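Local coordinates for putative uncharacterized protein (Trypanosoma congolense, PDB 4E40) that serves as a cell-surface haptoglobin-hemoglobin receptor, an elongated helical bundle that probably captures haptoglobin-hemoglobin as a source of heme and iron, at residues Ile5-Glu10 with Pro183-Asp188; Glu20-Leu25 with Lys139-Leu144; Asp55-Gly60 with His96-Val101; Ala69-Val74 with Lys86-Ala91; Ile116-Gly121 with Lys210-Arg215. One frame throughout, in Å; residues are numbered along the deposited sequence.

Interaction 1: Ile5-Glu10 with Pro183-Asp188; sequences IKVELE and PGVKED. Unlike the reference sequence in segment 5-10: E10 (reference Lys).
The carboxylate of D188 is the flat group of this contact, and I5, K6 and V7 gather around it. OD2 accepts the backbone N-H of K6, with K6 N to D188 OD2 at 2.9 Å and an N-H...O angle of 162°, the donor on the syn side but tilted 32° out of the carboxylate plane. V7 N adds a longer, weak bond to the same OD2 (3.4 Å), so consecutive amides of the incoming chain converge on one oxygen. I5 lies alongside, with CG2 3.7 Å from D188 OD2 and CA 3.6 Å from D188 OD1. With CG anti to its own backbone N (chi1 -177°), D188 sends its carboxylate across to these amides. OD1 is held separately. It takes the backbone N-H of A190 in an Asx turn on the way into helix 192-246, and a water donates to it at 2.7 Å. Beside the acid, V7 and V185 meet at about a right angle, V7 CG2 to V185 CG2 at 3.6 Å. I5 and V185 also reach helix 82-147, where I5 touches K139 and V140 and V185 touches L143. The contact therefore ties the irregular N-terminal chain ahead of helix 12-26 to the turn between the short helix 183-187 and helix 192-246. D188 is a buried acid whose two oxygens are both satisfied, mainly by backbone N-H groups and water; the ammonium of K6, 6.1 Å from NZ to D188 OD1, may add modest electrostatic support for the ionised form.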
# COMPACT_ATOMS: atom_id res chain seq x y z
N ILE A 5 16.64 -23.87 -20.72
CA ILE A 5 17.02 -24.70 -19.61
C ILE A 5 17.76 -25.93 -20.21
O ILE A 5 17.29 -26.54 -21.21
CB ILE A 5 15.74 -25.15 -18.85
CG1 ILE A 5 15.12 -23.90 -18.16
CG2 ILE A 5 16.08 -26.17 -17.77
CD1 ILE A 5 13.62 -24.03 -17.84
N LYS A 6 18.88 -26.31 -19.58
CA LYS A 6 19.74 -27.39 -20.14
C LYS A 6 19.54 -28.71 -19.45
O LYS A 6 19.67 -29.75 -20.06
CB LYS A 6 21.20 -26.95 -20.18
CG LYS A 6 21.41 -25.92 -21.31
CD LYS A 6 22.87 -25.60 -21.62
CE LYS A 6 22.98 -24.56 -22.73
NZ LYS A 6 22.58 -23.19 -22.28
N VAL A 7 19.14 -28.67 -18.18
CA VAL A 7 18.84 -29.87 -17.41
C VAL A 7 17.66 -30.64 -18.07
O VAL A 7 16.74 -30.03 -18.58
CB VAL A 7 18.63 -29.49 -15.92
CG1 VAL A 7 19.50 -28.28 -15.60
CG2 VAL A 7 17.19 -29.11 -15.60
N GLU A 8 17.75 -31.96 -18.17
CA GLU A 8 16.66 -32.72 -18.80
C GLU A 8 15.78 -33.35 -17.70
O GLU A 8 16.29 -33.66 -16.63
CB GLU A 8 17.21 -33.81 -19.68
CG GLU A 8 17.63 -33.32 -21.04
CD GLU A 8 17.70 -34.47 -22.01
OE1 GLU A 8 18.45 -35.45 -21.75
OE2 GLU A 8 16.98 -34.40 -23.03
N LEU A 9 14.47 -33.43 -17.92
CA LEU A 9 13.60 -34.03 -16.87
C LEU A 9 13.87 -35.54 -16.94
O LEU A 9 13.87 -36.13 -18.03
CB LEU A 9 12.13 -33.66 -17.12
CG LEU A 9 11.82 -32.13 -17.06
CD1 LEU A 9 10.47 -31.75 -17.62
CD2 LEU A 9 11.94 -31.64 -15.62
N GLU A 10 14.15 -36.13 -15.78
CA GLU A 10 14.79 -37.46 -15.74
C GLU A 10 13.77 -38.58 -15.51
O GLU A 10 14.06 -39.75 -15.76
CB GLU A 10 15.79 -37.42 -14.58
CG GLU A 10 16.73 -38.58 -14.46
CD GLU A 10 17.61 -38.55 -13.20
OE1 GLU A 10 17.47 -37.65 -12.34
OE2 GLU A 10 18.47 -39.43 -13.05
N PRO A 183 15.30 -29.15 -7.97
CA PRO A 183 16.50 -28.38 -7.66
C PRO A 183 17.39 -28.15 -8.89
O PRO A 183 18.02 -27.08 -8.98
CB PRO A 183 17.20 -29.24 -6.56
CG PRO A 183 16.62 -30.64 -6.73
CD PRO A 183 15.20 -30.40 -7.19
N GLY A 184 17.40 -29.08 -9.86
CA GLY A 184 18.22 -28.88 -11.05
C GLY A 184 17.71 -27.72 -11.89
O GLY A 184 18.50 -26.89 -12.36
N VAL A 185 16.40 -27.61 -12.04
CA VAL A 185 15.81 -26.49 -12.78
C VAL A 185 15.95 -25.17 -12.02
O VAL A 185 16.27 -24.13 -12.59
CB VAL A 185 14.29 -26.75 -13.13
CG1 VAL A 185 13.58 -25.49 -13.65
CG2 VAL A 185 14.15 -27.94 -14.13
N LYS A 186 15.74 -25.24 -10.69
CA LYS A 186 15.84 -24.05 -9.84
C LYS A 186 17.21 -23.38 -10.01
O LYS A 186 17.30 -22.14 -10.01
CB LYS A 186 15.67 -24.49 -8.40
CG LYS A 186 15.82 -23.34 -7.39
CD LYS A 186 15.50 -23.81 -5.99
CE LYS A 186 15.85 -22.71 -5.02
NZ LYS A 186 15.84 -23.26 -3.62
N GLU A 187 18.26 -24.21 -10.15
CA GLU A 187 19.64 -23.72 -10.22
C GLU A 187 20.17 -23.55 -11.64
O GLU A 187 21.30 -23.09 -11.83
CB GLU A 187 20.58 -24.68 -9.46
CG GLU A 187 20.25 -24.89 -8.00
CD GLU A 187 20.23 -23.59 -7.24
OE1 GLU A 187 19.39 -23.41 -6.33
OE2 GLU A 187 21.09 -22.74 -7.55
N ASP A 188 19.38 -23.89 -12.67
CA ASP A 188 19.85 -23.79 -14.05
C ASP A 188 20.09 -22.31 -14.44
O ASP A 188 19.25 -21.46 -14.16
CB ASP A 188 18.82 -24.43 -14.98
CG ASP A 188 19.27 -24.44 -16.44
OD1 ASP A 188 19.30 -23.36 -17.11
OD2 ASP A 188 19.57 -25.57 -16.88
O HOH W 1 20.68 -23.25 -19.40

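Interaction 2: Glu20-Leu25 with Lys139-Leu144; sequences ELRAQL and KVSNLL
R22 lays its guanidinium along the surface of the helix holding S141 and L144, presenting an edge to one and a face to the other. The edge goes to S141: R22 NH1 donates to S141 OG at 2.8 Å with an N-H...O angle of 159°, and the oxygen is only 2° out of the guanidinium plane. Over the face, L144 CD1 sits 3.8 Å above the plane, close to its centre. The arginine chain first heads away from its own N-H, then bends at chi2 and chi3, which folds CG and CD past S141 OG before the guanidinium turns flat under L144. This pair belongs to the antiparallel packing of helix 12-26 against helix 82-147, whose local axes approach to 9.4 Å at 154°. A water in the guanidinium plane takes a second bond from R22 NH1 at 3.0 Å and donates to the backbone O of S141. S141 OG in turn bonds to A137 O one helical turn back, fixing the acceptor that R22 uses. Deeper in the interface the contact turns apolar. L25 and V140 cross at about a right angle, with L25 CD1 3.6 Å from V140 CG2, while V140 CG1 lies 3.8 Å from R22 CB. L25 also packs on F195 and I198 of helix 192-246, and R22 touches C162, whose disulfide to C19 links helix 12-26 to the loop after helix 153-160.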
# COMPACT_ATOMS: atom_id res chain seq x y z
N GLU A 20 3.63 -28.70 -12.62
CA GLU A 20 3.12 -27.83 -11.54
C GLU A 20 3.88 -26.50 -11.50
O GLU A 20 3.28 -25.44 -11.28
CB GLU A 20 3.17 -28.52 -10.17
CG GLU A 20 2.65 -27.65 -9.00
CD GLU A 20 1.26 -27.09 -9.24
OE1 GLU A 20 0.51 -27.66 -10.08
OE2 GLU A 20 0.89 -26.07 -8.61
N LEU A 21 5.20 -26.54 -11.62
CA LEU A 21 5.99 -25.31 -11.62
C LEU A 21 5.53 -24.37 -12.74
O LEU A 21 5.41 -23.16 -12.52
CB LEU A 21 7.48 -25.61 -11.80
CG LEU A 21 8.46 -24.44 -11.87
CD1 LEU A 21 8.35 -23.54 -10.62
CD2 LEU A 21 9.91 -24.85 -12.11
N ARG A 22 5.34 -24.92 -13.94
CA ARG A 22 4.91 -24.06 -15.06
C ARG A 22 3.57 -23.40 -14.73
O ARG A 22 3.41 -22.19 -15.04
CB ARG A 22 4.79 -24.91 -16.34
CG ARG A 22 4.60 -24.05 -17.60
CD ARG A 22 3.11 -24.01 -18.02
NE ARG A 22 2.56 -25.35 -18.29
CZ ARG A 22 2.78 -26.09 -19.41
NH1 ARG A 22 3.54 -25.64 -20.42
NH2 ARG A 22 2.25 -27.31 -19.52
N ALA A 23 2.63 -24.14 -14.16
CA ALA A 23 1.31 -23.56 -13.78
C ALA A 23 1.47 -22.46 -12.74
O ALA A 23 0.79 -21.42 -12.83
CB ALA A 23 0.34 -24.61 -13.29
N GLN A 24 2.43 -22.64 -11.81
CA GLN A 24 2.69 -21.55 -10.82
C GLN A 24 3.30 -20.31 -11.48
O GLN A 24 2.90 -19.19 -11.20
CB GLN A 24 3.66 -22.01 -9.73
CG GLN A 24 3.16 -23.19 -8.90
CD GLN A 24 2.48 -22.86 -7.65
OE1 GLN A 24 1.36 -23.37 -7.40
NE2 GLN A 24 2.97 -21.89 -6.96
N LEU A 25 4.31 -20.50 -12.35
CA LEU A 25 4.98 -19.37 -13.00
C LEU A 25 3.93 -18.62 -13.83
O LEU A 25 3.92 -17.38 -13.79
CB LEU A 25 6.13 -19.88 -13.91
CG LEU A 25 7.29 -20.47 -13.04
CD1 LEU A 25 8.22 -21.27 -13.96
CD2 LEU A 25 8.06 -19.40 -12.26
N LYS A 139 10.07 -20.57 -20.65
CA LYS A 139 11.19 -21.52 -20.66
C LYS A 139 10.90 -22.92 -20.07
O LYS A 139 11.39 -23.96 -20.56
CB LYS A 139 12.39 -20.94 -19.95
CG LYS A 139 12.87 -19.66 -20.61
CD LYS A 139 14.20 -19.20 -20.07
CE LYS A 139 14.68 -17.93 -20.79
NZ LYS A 139 16.14 -17.76 -20.58
N VAL A 140 10.09 -22.94 -19.01
CA VAL A 140 9.67 -24.21 -18.45
C VAL A 140 8.70 -24.90 -19.42
O VAL A 140 8.72 -26.12 -19.53
CB VAL A 140 9.06 -24.06 -17.01
CG1 VAL A 140 8.53 -25.41 -16.47
CG2 VAL A 140 10.16 -23.49 -16.10
N SER A 141 7.84 -24.14 -20.12
CA SER A 141 6.95 -24.75 -21.12
C SER A 141 7.79 -25.39 -22.21
O SER A 141 7.43 -26.48 -22.70
CB SER A 141 6.00 -23.73 -21.75
OG SER A 141 5.05 -23.27 -20.81
N ASN A 142 8.90 -24.73 -22.61
CA ASN A 142 9.78 -25.31 -23.64
C ASN A 142 10.36 -26.63 -23.17
O ASN A 142 10.46 -27.60 -23.97
CB ASN A 142 10.89 -24.37 -24.08
CG ASN A 142 10.37 -23.15 -24.77
OD1 ASN A 142 9.20 -23.12 -25.22
ND2 ASN A 142 11.21 -22.12 -24.88
N LEU A 143 10.78 -26.67 -21.90
CA LEU A 143 11.34 -27.86 -21.30
C LEU A 143 10.32 -29.00 -21.31
O LEU A 143 10.66 -30.14 -21.67
CB LEU A 143 11.84 -27.55 -19.87
CG LEU A 143 12.44 -28.71 -19.11
CD1 LEU A 143 13.82 -29.11 -19.63
CD2 LEU A 143 12.50 -28.36 -17.60
N LEU A 144 9.06 -28.69 -21.02
CA LEU A 144 8.00 -29.71 -21.03
C LEU A 144 7.66 -30.17 -22.47
O LEU A 144 7.42 -31.36 -22.66
CB LEU A 144 6.77 -29.15 -20.33
CG LEU A 144 6.88 -29.06 -18.79
CD1 LEU A 144 5.82 -28.11 -18.27
CD2 LEU A 144 6.59 -30.48 -18.26
O HOH W 2 4.69 -27.06 -22.83

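Interaction 3: Asp55-Gly60 with His96-Val101; sequences DILAKG and HALEHV. Unlike the reference sequence in segment 55-60: D55 (reference Glu).
L98 reaches across from helix 82-147 to lie against the backbone of G60 on helix 28-73. From CB, CG points away from the main-chain nitrogen (chi1 -178°), a course that brings the end of the side chain nearer the opposing helix than its first bond would suggest. At CG it forks. The CD1 branch rests on the glycine main chain, 3.7 Å from G60 C and 3.8 Å from G60 CA, and it also approaches L57 CD1 at 4.2 Å. The CD2 branch looks toward the carbonyl, 4.2 Å from G60 O. Because G60 has no side chain, the leucine methyl can rest directly on the main chain here. The two helices run antiparallel, their local axes 10.2 Å apart at closest approach and inclined at 164°, as two long arms of the helical bundle that forms the body of the receptor. Around a turn further along, V101 takes over from L98. Its CG1 lies 3.6 Å from I56 CG2, the two side chains meeting aslant, and stands 4.2 Å from L57 CD1, so that L57 is in touch with both L98 and V101. No hydrogen bond crosses between the segments; the contact is van der Waals packing of aliphatic side chains on one another and on the G60 main chain. From helix 192-246, L230 packs on I56 and Q229 on V101. The I56 side chain also comes within about 4 Å of that of K52, a residue that binds heme b in another structure of this protein.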
# COMPACT_ATOMS: atom_id res chain seq x y z
N ASP A 55 -9.15 21.14 4.11
CA ASP A 55 -10.39 21.84 4.45
C ASP A 55 -10.40 22.08 5.95
O ASP A 55 -10.74 23.17 6.39
CB ASP A 55 -11.63 21.01 4.08
CG ASP A 55 -12.94 21.79 4.26
OD1 ASP A 55 -13.08 22.89 3.68
OD2 ASP A 55 -13.85 21.31 4.96
N ILE A 56 -10.02 21.05 6.70
CA ILE A 56 -9.96 21.16 8.18
C ILE A 56 -9.04 22.31 8.60
O ILE A 56 -9.41 23.11 9.46
CB ILE A 56 -9.49 19.82 8.80
CG1 ILE A 56 -10.68 18.88 8.72
CG2 ILE A 56 -9.08 20.03 10.26
CD1 ILE A 56 -10.26 17.45 9.00
N LEU A 57 -7.89 22.42 7.92
CA LEU A 57 -6.93 23.47 8.26
C LEU A 57 -7.51 24.85 7.93
O LEU A 57 -7.34 25.77 8.70
CB LEU A 57 -5.63 23.27 7.47
CG LEU A 57 -4.52 24.14 8.07
CD1 LEU A 57 -4.32 24.12 9.60
CD2 LEU A 57 -3.20 23.76 7.40
N ALA A 58 -8.14 24.97 6.78
CA ALA A 58 -8.74 26.27 6.39
C ALA A 58 -9.85 26.67 7.38
O ALA A 58 -9.89 27.82 7.83
CB ALA A 58 -9.24 26.15 4.97
N LYS A 59 -10.71 25.71 7.79
CA LYS A 59 -11.74 26.08 8.79
C LYS A 59 -11.15 26.48 10.13
O LYS A 59 -11.66 27.35 10.81
CB LYS A 59 -12.72 24.89 8.98
CG LYS A 59 -13.66 24.71 7.83
CD LYS A 59 -14.48 23.43 8.04
CE LYS A 59 -15.63 23.21 7.04
NZ LYS A 59 -15.50 24.09 5.85
N GLY A 60 -10.06 25.79 10.53
CA GLY A 60 -9.36 26.13 11.76
C GLY A 60 -8.71 27.52 11.73
O GLY A 60 -8.88 28.31 12.69
N HIS A 96 -4.74 27.39 20.82
CA HIS A 96 -4.03 26.18 21.25
C HIS A 96 -4.51 24.94 20.53
O HIS A 96 -3.71 24.09 20.14
CB HIS A 96 -4.17 26.00 22.77
CG HIS A 96 -3.60 27.14 23.54
ND1 HIS A 96 -3.94 27.39 24.82
CD2 HIS A 96 -2.69 28.09 23.18
CE1 HIS A 96 -3.30 28.50 25.24
NE2 HIS A 96 -2.52 28.91 24.24
N ALA A 97 -5.81 24.87 20.28
CA ALA A 97 -6.40 23.71 19.58
C ALA A 97 -5.94 23.68 18.12
O ALA A 97 -5.64 22.63 17.55
CB ALA A 97 -7.94 23.70 19.64
N LEU A 98 -5.83 24.89 17.52
CA LEU A 98 -5.30 24.93 16.18
C LEU A 98 -3.87 24.42 16.07
O LEU A 98 -3.53 23.83 15.06
CB LEU A 98 -5.41 26.42 15.62
CG LEU A 98 -4.91 26.53 14.16
CD1 LEU A 98 -5.80 25.81 13.15
CD2 LEU A 98 -4.84 28.02 13.80
N GLU A 99 -3.00 24.65 17.08
CA GLU A 99 -1.67 24.02 17.00
C GLU A 99 -1.77 22.50 16.87
O GLU A 99 -1.02 21.90 16.12
CB GLU A 99 -0.88 24.36 18.28
CG GLU A 99 -0.54 25.85 18.44
CD GLU A 99 0.15 26.09 19.79
OE1 GLU A 99 1.21 25.53 19.99
OE2 GLU A 99 -0.45 26.78 20.62
N HIS A 100 -2.80 21.92 17.53
CA HIS A 100 -2.95 20.47 17.37
C HIS A 100 -3.59 20.06 16.05
O HIS A 100 -3.22 19.06 15.50
CB HIS A 100 -3.75 19.86 18.55
CG HIS A 100 -3.20 20.22 19.87
ND1 HIS A 100 -1.89 19.91 20.25
CD2 HIS A 100 -3.80 20.82 20.95
CE1 HIS A 100 -1.70 20.34 21.50
NE2 HIS A 100 -2.87 20.89 21.95
N VAL A 101 -4.54 20.86 15.56
CA VAL A 101 -5.05 20.65 14.20
C VAL A 101 -3.88 20.56 13.22
O VAL A 101 -3.79 19.63 12.40
CB VAL A 101 -6.01 21.77 13.75
CG1 VAL A 101 -6.42 21.55 12.24
CG2 VAL A 101 -7.30 21.73 14.59

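Interaction 4: Ala69-Val74 with Lys86-Ala91; sequences AAVDRV and KVRKAA. Unlike the reference sequence in segment 69-74: D72 (reference Asn).
Apolar packing accounts for the inner part of this contact, where V87 meets A70, V71 and V74. V74 and V87 point tip to tip, V74 CG2 to V87 CG1 at 4.0 Å. The same V87 methyl extends over the preceding turn, lying 4.1 Å from A70 CB and 4.2 Å from V71 CG2. V71 CG2 also comes to 3.3 Å from A91 CB, shorter than usual for carbons and to be read with caution. The helix axes here approach to 9.1 Å, inclined at 156°.

Polar contacts cluster at R88, on the outer side. Its chain runs extended from CG to NE, carrying the guanidinium past V71 toward the end of the opposite helix. NE donates to a water at 2.8 Å, held in the guanidinium plane, and this water donates to V71 O, also at 2.8 Å, bridging the helices. Beyond it, R88 NH1 bonds to L77 O and R88 NH2 to D78 O, so the arginine ties down the connecting turn that follows V74; the backbone O of V74 itself lies 2.8 Å from R88 NH1.

The segments lie next to the closed end of the antiparallel hairpin of helices 28-73 and 82-147, near the turn between them. Helix 192-246 packs beside both: S244 bonds to A70 O and touches V74, E243 touches V87, and E239 lies against A90.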
# COMPACT_ATOMS: atom_id res chain seq x y z
N ALA A 69 -10.07 38.36 16.34
CA ALA A 69 -10.82 39.63 16.13
C ALA A 69 -11.72 40.00 17.33
O ALA A 69 -11.79 41.18 17.71
CB ALA A 69 -11.59 39.63 14.81
N ALA A 70 -12.33 38.97 17.97
CA ALA A 70 -13.15 39.14 19.20
C ALA A 70 -12.32 39.65 20.38
O ALA A 70 -12.74 40.61 21.08
CB ALA A 70 -13.94 37.86 19.54
N VAL A 71 -11.10 39.15 20.55
CA VAL A 71 -10.17 39.63 21.55
C VAL A 71 -9.83 41.11 21.25
O VAL A 71 -9.83 41.92 22.18
CB VAL A 71 -8.87 38.85 21.55
CG1 VAL A 71 -7.85 39.53 22.46
CG2 VAL A 71 -9.15 37.41 22.03
N ASP A 72 -9.52 41.42 19.99
CA ASP A 72 -9.18 42.83 19.70
C ASP A 72 -10.39 43.73 20.07
O ASP A 72 -10.21 44.86 20.65
CB ASP A 72 -8.77 43.00 18.22
CG ASP A 72 -8.45 44.48 17.88
OD1 ASP A 72 -7.32 44.92 18.23
OD2 ASP A 72 -9.32 45.25 17.34
N ARG A 73 -11.62 43.29 19.77
CA ARG A 73 -12.82 44.14 20.07
C ARG A 73 -12.94 44.50 21.53
O ARG A 73 -13.47 45.57 21.88
CB ARG A 73 -14.13 43.45 19.64
CG ARG A 73 -14.42 43.47 18.16
CD ARG A 73 -14.15 44.85 17.57
NE ARG A 73 -15.31 45.74 17.54
CZ ARG A 73 -15.97 46.09 16.43
NH1 ARG A 73 -15.60 45.61 15.25
NH2 ARG A 73 -17.00 46.94 16.52
N VAL A 74 -12.42 43.64 22.40
CA VAL A 74 -12.52 43.88 23.86
C VAL A 74 -11.21 44.35 24.46
O VAL A 74 -11.02 44.35 25.70
CB VAL A 74 -13.10 42.64 24.65
CG1 VAL A 74 -14.53 42.31 24.24
CG2 VAL A 74 -12.17 41.44 24.62
N LYS A 86 -13.88 35.83 29.55
CA LYS A 86 -14.32 34.63 28.86
C LYS A 86 -13.86 34.73 27.42
O LYS A 86 -13.43 33.76 26.82
CB LYS A 86 -15.82 34.44 28.93
CG LYS A 86 -16.32 34.26 30.37
CD LYS A 86 -17.82 34.11 30.39
CE LYS A 86 -18.32 33.82 31.81
NZ LYS A 86 -19.77 34.14 31.97
N VAL A 87 -13.90 35.94 26.84
CA VAL A 87 -13.47 36.05 25.44
C VAL A 87 -11.97 35.71 25.26
O VAL A 87 -11.62 34.94 24.37
CB VAL A 87 -13.69 37.51 24.93
CG1 VAL A 87 -13.08 37.70 23.52
CG2 VAL A 87 -15.19 37.76 24.91
N ARG A 88 -11.13 36.27 26.12
CA ARG A 88 -9.68 36.07 26.01
C ARG A 88 -9.35 34.60 26.27
O ARG A 88 -8.51 34.03 25.57
CB ARG A 88 -8.92 36.97 27.01
CG ARG A 88 -9.01 38.46 26.60
CD ARG A 88 -8.90 39.35 27.84
NE ARG A 88 -9.15 40.73 27.40
CZ ARG A 88 -9.51 41.73 28.19
NH1 ARG A 88 -9.69 42.92 27.64
NH2 ARG A 88 -9.69 41.58 29.52
N LYS A 89 -10.03 34.00 27.24
CA LYS A 89 -9.71 32.59 27.52
C LYS A 89 -10.14 31.67 26.40
O LYS A 89 -9.40 30.73 26.04
CB LYS A 89 -10.39 32.13 28.81
CG LYS A 89 -9.75 32.73 30.06
CD LYS A 89 -10.53 32.28 31.29
CE LYS A 89 -10.29 33.24 32.42
NZ LYS A 89 -11.16 32.97 33.61
N ALA A 90 -11.35 31.91 25.87
CA ALA A 90 -11.85 31.10 24.77
C ALA A 90 -10.96 31.24 23.53
O ALA A 90 -10.67 30.28 22.83
CB ALA A 90 -13.28 31.48 24.43
N ALA A 91 -10.57 32.48 23.22
CA ALA A 91 -9.68 32.63 22.06
C ALA A 91 -8.32 31.96 22.22
O ALA A 91 -7.76 31.42 21.26
CB ALA A 91 -9.48 34.15 21.80
O HOH W 3 -8.85 41.87 24.83

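Interaction 5: Ile116-Gly121 with Lys210-Arg215; sequences IELTAG and KSVEQR. Unlike the reference sequence in segment 116-121: I116 (reference Thr).
L118 makes the central contact, its CB 3.5 Å from V212 CG2 and its tip lying between S211 and R215, one turn apart on the opposite helix. CD1 reaches R215 CG at 3.9 Å and S211 CB at the same distance, so the leucine packs against S211, V212 and R215 together. L118 and R215 meet at about a right angle, and it is the aliphatic start of the arginine chain, not its charged end, that is touched. V212 CG2 also lies 3.7 Å from T119 OG1, the two side chains again running roughly crosswise; this is a packing contact, since no hydrogen bond joins the segments.

The next shell sets these groups in place. R215 bends at chi2 and chi3 (-66° and 71°), folding its guanidinium back over its own helix, where Q214 CB lies 3.5 Å above one face and E218 forms a salt bridge with NH1. T119 OG1 bonds to I115 O one turn earlier, so its hydroxyl is already engaged within its own helix.

Further out, helix 28-73 packs alongside: N43 touches T119, and R42 touches V212. R42 binds heme b in another structure of this protein, although no heme is bound to this chain. With axes 9.4 Å apart at 162°, helices 82-147 and 192-246 here make an antiparallel pair joined by helix 28-73, as in a three-helix bundle.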
# COMPACT_ATOMS: atom_id res chain seq x y z
N ILE A 116 1.88 7.25 -1.36
CA ILE A 116 2.22 7.52 -2.78
C ILE A 116 3.53 6.81 -3.07
O ILE A 116 3.64 6.11 -4.12
CB ILE A 116 2.31 9.04 -3.06
CG1 ILE A 116 0.89 9.65 -3.06
CG2 ILE A 116 3.08 9.30 -4.38
CD1 ILE A 116 0.88 11.20 -3.01
N GLU A 117 4.55 7.00 -2.21
CA GLU A 117 5.87 6.36 -2.45
C GLU A 117 5.79 4.82 -2.46
O GLU A 117 6.34 4.13 -3.37
CB GLU A 117 6.88 6.84 -1.37
CG GLU A 117 8.25 6.12 -1.44
CD GLU A 117 9.01 6.15 -0.09
OE1 GLU A 117 8.45 6.58 0.97
OE2 GLU A 117 10.19 5.74 -0.06
N LEU A 118 5.05 4.27 -1.50
CA LEU A 118 4.96 2.79 -1.34
C LEU A 118 4.22 2.20 -2.50
O LEU A 118 4.59 1.11 -2.98
CB LEU A 118 4.17 2.47 -0.05
CG LEU A 118 5.03 2.73 1.20
CD1 LEU A 118 4.06 2.73 2.36
CD2 LEU A 118 6.01 1.58 1.35
N THR A 119 3.19 2.92 -2.96
CA THR A 119 2.37 2.36 -4.06
C THR A 119 3.14 2.38 -5.38
O THR A 119 3.06 1.44 -6.19
CB THR A 119 1.02 3.09 -4.16
OG1 THR A 119 0.34 2.92 -2.92
CG2 THR A 119 0.17 2.45 -5.27
N ALA A 120 3.93 3.45 -5.60
CA ALA A 120 4.79 3.50 -6.80
C ALA A 120 5.82 2.37 -6.78
O ALA A 120 6.06 1.68 -7.81
CB ALA A 120 5.49 4.90 -6.87
N GLY A 121 6.39 2.10 -5.60
CA GLY A 121 7.36 0.97 -5.50
C GLY A 121 6.65 -0.35 -5.72
O GLY A 121 7.18 -1.23 -6.41
N LYS A 210 1.04 -4.26 2.56
CA LYS A 210 0.73 -4.31 4.01
C LYS A 210 1.06 -2.95 4.63
O LYS A 210 0.26 -2.43 5.43
CB LYS A 210 1.48 -5.40 4.73
CG LYS A 210 0.88 -6.76 4.44
CD LYS A 210 1.73 -7.86 5.03
CE LYS A 210 1.05 -9.19 4.77
NZ LYS A 210 1.99 -10.32 4.98
N SER A 211 2.22 -2.40 4.27
CA SER A 211 2.64 -1.07 4.75
C SER A 211 1.64 -0.00 4.33
O SER A 211 1.28 0.86 5.16
CB SER A 211 4.05 -0.71 4.26
OG SER A 211 5.06 -1.51 4.86
N VAL A 212 1.17 -0.03 3.08
CA VAL A 212 0.15 0.93 2.62
C VAL A 212 -1.10 0.90 3.49
O VAL A 212 -1.63 1.96 3.88
CB VAL A 212 -0.24 0.73 1.12
CG1 VAL A 212 -1.54 1.47 0.74
CG2 VAL A 212 0.89 1.19 0.25
N GLU A 213 -1.57 -0.30 3.81
CA GLU A 213 -2.79 -0.42 4.54
C GLU A 213 -2.57 0.04 6.01
O GLU A 213 -3.52 0.59 6.59
CB GLU A 213 -3.37 -1.86 4.38
CG GLU A 213 -3.75 -2.25 2.94
CD GLU A 213 -3.81 -3.77 2.64
OE1 GLU A 213 -3.30 -4.57 3.43
OE2 GLU A 213 -4.40 -4.18 1.60
N GLN A 214 -1.36 -0.11 6.58
CA GLN A 214 -1.02 0.36 7.91
C GLN A 214 -0.90 1.89 7.90
O GLN A 214 -1.46 2.57 8.80
CB GLN A 214 0.30 -0.17 8.41
CG GLN A 214 0.34 -1.63 8.82
CD GLN A 214 1.57 -1.90 9.67
OE1 GLN A 214 2.71 -1.62 9.27
NE2 GLN A 214 1.35 -2.44 10.87
N ARG A 215 -0.17 2.45 6.91
CA ARG A 215 -0.15 3.96 6.84
C ARG A 215 -1.57 4.54 6.65
O ARG A 215 -1.89 5.65 7.11
CB ARG A 215 0.78 4.49 5.68
CG ARG A 215 2.20 3.92 5.59
CD ARG A 215 3.21 4.18 6.69
NE ARG A 215 2.96 3.48 7.95
CZ ARG A 215 3.33 2.25 8.28
NH1 ARG A 215 3.05 1.80 9.50
NH2 ARG A 215 3.99 1.44 7.43

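Interactions 3 and 4 join the same two helices, 28-73 and 82-147, about 18 Å apart between centres, with interaction 4 nearer the turn linking them. Interaction 5 uses helix 82-147 again, against 192-246, close to the middle of the chain. Interactions 1 and 2 lie at the other end and touch, chiefly through L143, which packs on V7, L9 and V185. Interactions 2, 3 and 4 are buried; 1 and 5 are only partly so. Chemistry follows place: the shaft contacts 3 and 5 have no hydrogen bond across, whereas interactions 1, 2 and 4 add polar links, through an aspartate, an arginine with a serine, and an arginine with water.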